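Local coordinates for protein serpin (Taeniopygia guttata, PDB 5HGC) that binds the steroid cortisol and may inhibit serine proteases, at residues Glu192-Ala197 with Glu350-Phe355; Leu220-Val225 with Lys246-Thr251. One frame throughout, in Å; residues are numbered along the deposited sequence.

From the N terminus the chain first reaches Glu192-Ala197, where the edge strand 189-194 ends and the chain turns back toward strand 200-209. Next come the strand hairpin 211-217 and 222-228 and strand 233-240, and at helix 245-251 contact 2 closes a short loop by setting Lys246-Thr251 against Leu220-Val225. That loop is nested inside the much longer one of contact 1, which closes only when the segment Glu350-Phe355 returns between strands 348-350 and 355-361. Contact 1 thus ties the edge of sheet C to the entry into sheet B, and contact 2 ties sheet B to a helix. They meet where Phe351 CE1 packs 4.3 Å from Val225 CG2.

Contact 1: Glu192-Ala197 with Glu350-Phe355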
loop_
_atom_site.group_PDB
_atom_site.type_symbol
_atom_site.label_atom_id
_atom_site.label_comp_id
_atom_site.label_asym_id
_atom_site.label_seq_id
_atom_site.Cartn_x
_atom_site.Cartn_y
_atom_site.Cartn_z
ATOM N N GLU A 192 27.066 -5.491 -2.210
ATOM C CA GLU A 192 26.810 -4.596 -3.269
ATOM C C GLU A 192 25.440 -4.814 -3.851
ATOM O O GLU A 192 25.015 -5.957 -4.018
ATOM C CB GLU A 192 27.864 -4.776 -4.344
ATOM C CG GLU A 192 29.131 -3.989 -4.053
ATOM C CD GLU A 192 30.159 -4.080 -5.168
ATOM O OE1 GLU A 192 29.998 -4.907 -6.117
ATOM O OE2 GLU A 192 31.142 -3.316 -5.069
ATOM N N PHE A 193 24.774 -3.700 -4.179
ATOM C CA PHE A 193 23.472 -3.699 -4.812
ATOM C C PHE A 193 23.625 -2.925 -6.097
ATOM O O PHE A 193 24.134 -1.791 -6.095
ATOM C CB PHE A 193 22.400 -3.049 -3.883
ATOM C CG PHE A 193 21.000 -3.203 -4.396
ATOM C CD1 PHE A 193 20.520 -2.389 -5.432
ATOM C CD2 PHE A 193 20.159 -4.191 -3.871
ATOM C CE1 PHE A 193 19.250 -2.562 -5.965
ATOM C CE2 PHE A 193 18.880 -4.372 -4.408
ATOM C CZ PHE A 193 18.421 -3.546 -5.446
ATOM N N PHE A 194 23.136 -3.505 -7.190
ATOM C CA PHE A 194 23.351 -2.955 -8.526
ATOM C C PHE A 194 22.100 -2.266 -9.008
ATOM O O PHE A 194 21.198 -2.900 -9.520
ATOM C CB PHE A 194 23.953 -4.014 -9.517
ATOM C CG PHE A 194 25.135 -4.770 -8.913
ATOM C CD1 PHE A 194 26.416 -4.166 -8.840
ATOM C CD2 PHE A 194 24.948 -6.040 -8.291
ATOM C CE1 PHE A 194 27.487 -4.821 -8.200
ATOM C CE2 PHE A 194 26.017 -6.687 -7.660
ATOM C CZ PHE A 194 27.288 -6.077 -7.620
ATOM N N VAL A 195 22.079 -0.947 -8.819
ATOM C CA VAL A 195 20.995 -0.086 -9.254
ATOM C C VAL A 195 20.822 0.046 -10.782
ATOM O O VAL A 195 19.682 -0.134 -11.260
ATOM C CB VAL A 195 21.104 1.305 -8.589
ATOM C CG1 VAL A 195 19.896 2.169 -8.920
ATOM C CG2 VAL A 195 21.251 1.193 -7.071
ATOM N N ASP A 196 21.913 0.298 -11.548
ATOM C CA ASP A 196 21.849 0.933 -12.941
ATOM C C ASP A 196 22.326 0.257 -14.282
ATOM O O ASP A 196 21.602 0.306 -15.290
ATOM C CB ASP A 196 22.468 2.342 -12.897
ATOM C CG ASP A 196 21.456 3.424 -13.002
ATOM O OD1 ASP A 196 20.406 3.217 -13.643
ATOM O OD2 ASP A 196 21.711 4.507 -12.456
ATOM N N ALA A 197 23.558 -0.238 -14.365
ATOM C CA ALA A 197 24.587 0.071 -13.417
ATOM C C ALA A 197 25.613 0.971 -14.115
ATOM O O ALA A 197 26.685 0.542 -14.523
ATOM C CB ALA A 197 25.191 -1.185 -12.766
ATOM N N GLU A 350 19.869 -14.043 -4.474
ATOM C CA GLU A 350 20.379 -12.823 -3.879
ATOM C C GLU A 350 19.671 -11.586 -4.443
ATOM O O GLU A 350 19.771 -11.294 -5.618
ATOM C CB GLU A 350 21.891 -12.741 -4.051
ATOM C CG GLU A 350 22.429 -11.404 -3.584
ATOM C CD GLU A 350 23.930 -11.351 -3.443
ATOM O OE1 GLU A 350 24.633 -12.042 -4.232
ATOM O OE2 GLU A 350 24.368 -10.602 -2.533
ATOM N N PHE A 351 18.917 -10.876 -3.615
ATOM C CA PHE A 351 18.197 -9.706 -4.122
ATOM C C PHE A 351 19.178 -8.552 -4.114
ATOM O O PHE A 351 19.323 -7.829 -3.128
ATOM C CB PHE A 351 16.969 -9.447 -3.256
ATOM C CG PHE A 351 15.825 -10.359 -3.574
ATOM C CD1 PHE A 351 15.816 -11.700 -3.097
ATOM C CD2 PHE A 351 14.770 -9.910 -4.380
ATOM C CE1 PHE A 351 14.776 -12.572 -3.420
ATOM C CE2 PHE A 351 13.728 -10.776 -4.687
ATOM C CZ PHE A 351 13.723 -12.114 -4.231
ATOM N N SER A 352 19.928 -8.427 -5.184
ATOM C CA SER A 352 21.012 -7.479 -5.162
ATOM C C SER A 352 20.924 -6.616 -6.403
ATOM O O SER A 352 21.842 -5.905 -6.744
ATOM C CB SER A 352 22.353 -8.200 -5.052
ATOM O OG SER A 352 22.573 -8.924 -6.241
ATOM N N HIS A 353 19.827 -6.727 -7.103
ATOM C CA HIS A 353 19.523 -5.766 -8.119
ATOM C C HIS A 353 17.995 -5.402 -7.987
ATOM O O HIS A 353 17.315 -5.944 -7.095
ATOM C CB HIS A 353 20.032 -6.257 -9.475
ATOM C CG HIS A 353 19.369 -7.491 -9.966
ATOM N ND1 HIS A 353 19.849 -8.751 -9.681
ATOM C CD2 HIS A 353 18.247 -7.669 -10.713
ATOM C CE1 HIS A 353 19.060 -9.658 -10.238
ATOM N NE2 HIS A 353 18.080 -9.030 -10.874
ATOM N N PRO A 354 17.462 -4.464 -8.794
ATOM C CA PRO A 354 16.100 -4.031 -8.465
ATOM C C PRO A 354 15.046 -5.144 -8.480
ATOM O O PRO A 354 15.096 -6.050 -9.331
ATOM C CB PRO A 354 15.791 -2.998 -9.567
ATOM C CG PRO A 354 17.130 -2.478 -9.945
ATOM C CD PRO A 354 17.962 -3.734 -9.966
ATOM N N PHE A 355 14.098 -5.035 -7.538
ATOM C CA PHE A 355 13.068 -6.054 -7.279
ATOM C C PHE A 355 11.760 -5.440 -6.788
ATOM O O PHE A 355 11.755 -4.318 -6.302
ATOM C CB PHE A 355 13.595 -7.013 -6.224
ATOM C CG PHE A 355 13.867 -6.367 -4.886
ATOM C CD1 PHE A 355 15.096 -5.726 -4.631
ATOM C CD2 PHE A 355 12.894 -6.447 -3.840
ATOM C CE1 PHE A 355 15.344 -5.130 -3.409
ATOM C CE2 PHE A 355 13.176 -5.906 -2.591
ATOM C CZ PHE A 355 14.395 -5.241 -2.378
HETATM O O HOH W 1 26.292 -8.523 -3.347
#
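The ring of Phe193 lies with one face against the Ser352-His353 peptide, Ser352 C and His353 CA both offset toward its rim. CG is anti to the backbone N of Phe193 (chi1 -171°), which swings the ring across onto that peptide, and CZ ends 3.1 Å from His353 O. At its CE2-CZ end the ring also meets a second phenyl: Phe193 CE2 comes to 3.8 Å from Phe355 CE1, near the plane of the Phe355 ring and at its edge. A nearly straight hydrogen bond joins the backbones, from Phe194 N to Ser352 O (2.8 Å, 171° at the hydrogen), the donor standing somewhat out of the carbonyl plane. The same oxygen takes a weaker CA-H...O contact from Phe193 CA at 3.4 Å. Beyond it Phe194 O rests against Pro354 CD at 3.4 Å. In serpin terms, this joins the outer strand of sheet C to the connection by which the chain, past the reactive-centre region, leaves sheet C for sheet B; Phe351 makes an inverse gamma turn there. Replacing Phe193 with an alanine would probably open a gap beside the Ser352-His353 peptide and take away the ring that meets the edge of Phe355. At the other end a water spans the segments, donating to Glu192 O (2.9 Å) and to Glu350 OE2 (2.9 Å), the latter also salt-bridged to Arg191. Farther out, Phe193 packs on Val201 of the adjoining strand and on Pro376. His353 meets the other segment through CB, near Phe194 O, while its imidazole NE2 is hydrogen-bonded to Pro240 O; the rings of Phe351 and Phe355 both meet Phe273.

Contact 2: Leu220-Val225 with Lys246-Thr251; sequences LSCTVV and KQLEQT
Leu220 and Leu248 cross at about a right angle, their CD1 methyls 4.1 Å apart, and Cys222 joins them to make the buried part of the contact. The thiol sits against both branches of Leu248: Cys222 SG is 3.8 Å from Leu248 CD1 and almost as near its CD2. With CG of Leu248 anti to the backbone N (chi1 177°), the branched end projects off the helix toward the strand, and both methyls reach the thiol. Val238 and Pro240 of strand 233-240 and Trp260 of helix 254-263 also touch Leu248, so this leucine is enclosed by sheet and helix alike. The outer half, by contrast, is partly exposed and thinner. Here the other branch of Leu220 works alone: its CD2 lies 3.7 Å from Gln247 NE2, a plain methyl-to-amide contact, and 4.0 Å from Thr251 CG2, which it meets tip to tip. The bend of the Gln247 chain at its second torsion brings NE2 close to that methyl, the two side chains crossing at about a right angle. Thr251 OG1 donates to Gln247 O, one turn back in its own helix, at a short 2.5 Å. That bond probably helps to hold the threonine's rotation, with CG2 toward Leu220. The same carbonyl takes only weak bonds from the backbone N-H groups of Gln250 and Thr251. Leu220 also touches Thr256 of helix 254-263, and its side chain is about 13 Å from the bound steroid. At the start of strand 222-228, Ser221 and Cys222 together face Asp217 in a G1 beta bulge, which closes the hairpin with strand 211-217; the short helix that follows strand 233-240 and packs against sheet B is part of the serpin fold.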
loop_
_atom_site.group_PDB
_atom_site.type_symbol
_atom_site.label_atom_id
_atom_site.label_comp_id
_atom_site.label_asym_id
_atom_site.label_seq_id
_atom_site.Cartn_x
_atom_site.Cartn_y
_atom_site.Cartn_z
ATOM N N LEU A 220 7.898 -14.469 -17.517
ATOM C CA LEU A 220 8.246 -13.175 -17.006
ATOM C C LEU A 220 9.696 -12.969 -16.642
ATOM O O LEU A 220 10.115 -11.824 -16.426
ATOM C CB LEU A 220 7.284 -12.720 -15.911
ATOM C CG LEU A 220 5.824 -12.602 -16.356
ATOM C CD1 LEU A 220 5.001 -12.121 -15.188
ATOM C CD2 LEU A 220 5.658 -11.623 -17.499
ATOM N N SER A 221 10.476 -14.051 -16.590
ATOM C CA SER A 221 11.926 -13.967 -16.282
ATOM C C SER A 221 12.184 -13.435 -14.872
ATOM O O SER A 221 13.081 -12.581 -14.638
ATOM C CB SER A 221 12.674 -13.131 -17.331
ATOM O OG SER A 221 12.075 -13.291 -18.610
ATOM N N CYS A 222 11.415 -13.993 -13.937
ATOM C CA CYS A 222 11.330 -13.539 -12.548
ATOM C C CYS A 222 11.547 -14.656 -11.590
ATOM O O CYS A 222 10.886 -15.694 -11.702
ATOM C CB CYS A 222 9.891 -13.128 -12.246
ATOM S SG CYS A 222 9.512 -11.558 -12.898
ATOM N N THR A 223 12.351 -14.411 -10.577
ATOM C CA THR A 223 12.414 -15.322 -9.466
ATOM C C THR A 223 11.459 -14.776 -8.434
ATOM O O THR A 223 11.504 -13.616 -8.161
ATOM C CB THR A 223 13.847 -15.399 -8.947
ATOM O OG1 THR A 223 14.677 -15.888 -10.001
ATOM C CG2 THR A 223 13.958 -16.336 -7.790
ATOM N N VAL A 224 10.583 -15.623 -7.889
ATOM C CA VAL A 224 9.628 -15.261 -6.841
ATOM C C VAL A 224 9.991 -15.993 -5.561
ATOM O O VAL A 224 10.071 -17.217 -5.577
ATOM C CB VAL A 224 8.170 -15.612 -7.243
ATOM C CG1 VAL A 224 7.158 -15.133 -6.169
ATOM C CG2 VAL A 224 7.843 -15.028 -8.626
ATOM N N VAL A 225 10.203 -15.257 -4.466
ATOM C CA VAL A 225 10.370 -15.859 -3.170
ATOM C C VAL A 225 9.316 -15.270 -2.244
ATOM O O VAL A 225 9.120 -14.036 -2.199
ATOM C CB VAL A 225 11.793 -15.632 -2.620
ATOM C CG1 VAL A 225 11.929 -16.159 -1.213
ATOM C CG2 VAL A 225 12.824 -16.346 -3.508
ATOM N N LYS A 246 10.806 -3.462 -16.965
ATOM C CA LYS A 246 9.767 -2.709 -17.742
ATOM C C LYS A 246 8.650 -3.684 -18.100
ATOM O O LYS A 246 7.456 -3.405 -17.897
ATOM C CB LYS A 246 10.304 -1.928 -18.995
ATOM N N GLN A 247 9.055 -4.861 -18.549
ATOM C CA GLN A 247 8.110 -5.875 -19.006
ATOM C C GLN A 247 7.195 -6.394 -17.864
ATOM O O GLN A 247 5.965 -6.495 -18.042
ATOM C CB GLN A 247 8.889 -6.994 -19.711
ATOM C CG GLN A 247 8.089 -7.807 -20.727
ATOM C CD GLN A 247 7.782 -9.241 -20.280
ATOM O OE1 GLN A 247 8.669 -9.968 -19.763
ATOM N NE2 GLN A 247 6.518 -9.671 -20.507
ATOM N N LEU A 248 7.811 -6.702 -16.709
ATOM C CA LEU A 248 7.114 -7.092 -15.494
ATOM C C LEU A 248 6.095 -6.019 -15.028
ATOM O O LEU A 248 4.907 -6.354 -14.823
ATOM C CB LEU A 248 8.119 -7.360 -14.387
ATOM C CG LEU A 248 7.529 -7.714 -13.019
ATOM C CD1 LEU A 248 6.675 -8.985 -13.062
ATOM C CD2 LEU A 248 8.676 -7.872 -12.046
ATOM N N GLU A 249 6.565 -4.764 -14.875
ATOM C CA GLU A 249 5.690 -3.582 -14.651
ATOM C C GLU A 249 4.436 -3.554 -15.521
ATOM O O GLU A 249 3.346 -3.374 -14.990
ATOM C CB GLU A 249 6.420 -2.263 -14.895
ATOM C CG GLU A 249 7.494 -1.964 -13.890
ATOM C CD GLU A 249 8.350 -0.767 -14.282
ATOM O OE1 GLU A 249 8.215 -0.210 -15.403
ATOM O OE2 GLU A 249 9.170 -0.367 -13.436
ATOM N N GLN A 250 4.592 -3.730 -16.838
ATOM C CA GLN A 250 3.479 -3.565 -17.786
ATOM C C GLN A 250 2.481 -4.724 -17.782
ATOM O O GLN A 250 1.389 -4.609 -18.303
ATOM C CB GLN A 250 3.987 -3.341 -19.219
ATOM C CG GLN A 250 4.583 -1.964 -19.533
ATOM C CD GLN A 250 5.653 -2.001 -20.670
ATOM O OE1 GLN A 250 5.806 -2.994 -21.430
ATOM N NE2 GLN A 250 6.419 -0.927 -20.761
ATOM N N THR A 251 2.853 -5.844 -17.203
ATOM C CA THR A 251 2.031 -7.054 -17.232
ATOM C C THR A 251 1.381 -7.272 -15.885
ATOM O O THR A 251 0.321 -7.880 -15.810
ATOM C CB THR A 251 2.974 -8.262 -17.416
ATOM O OG1 THR A 251 3.910 -7.945 -18.435
ATOM C CG2 THR A 251 2.245 -9.636 -17.673
#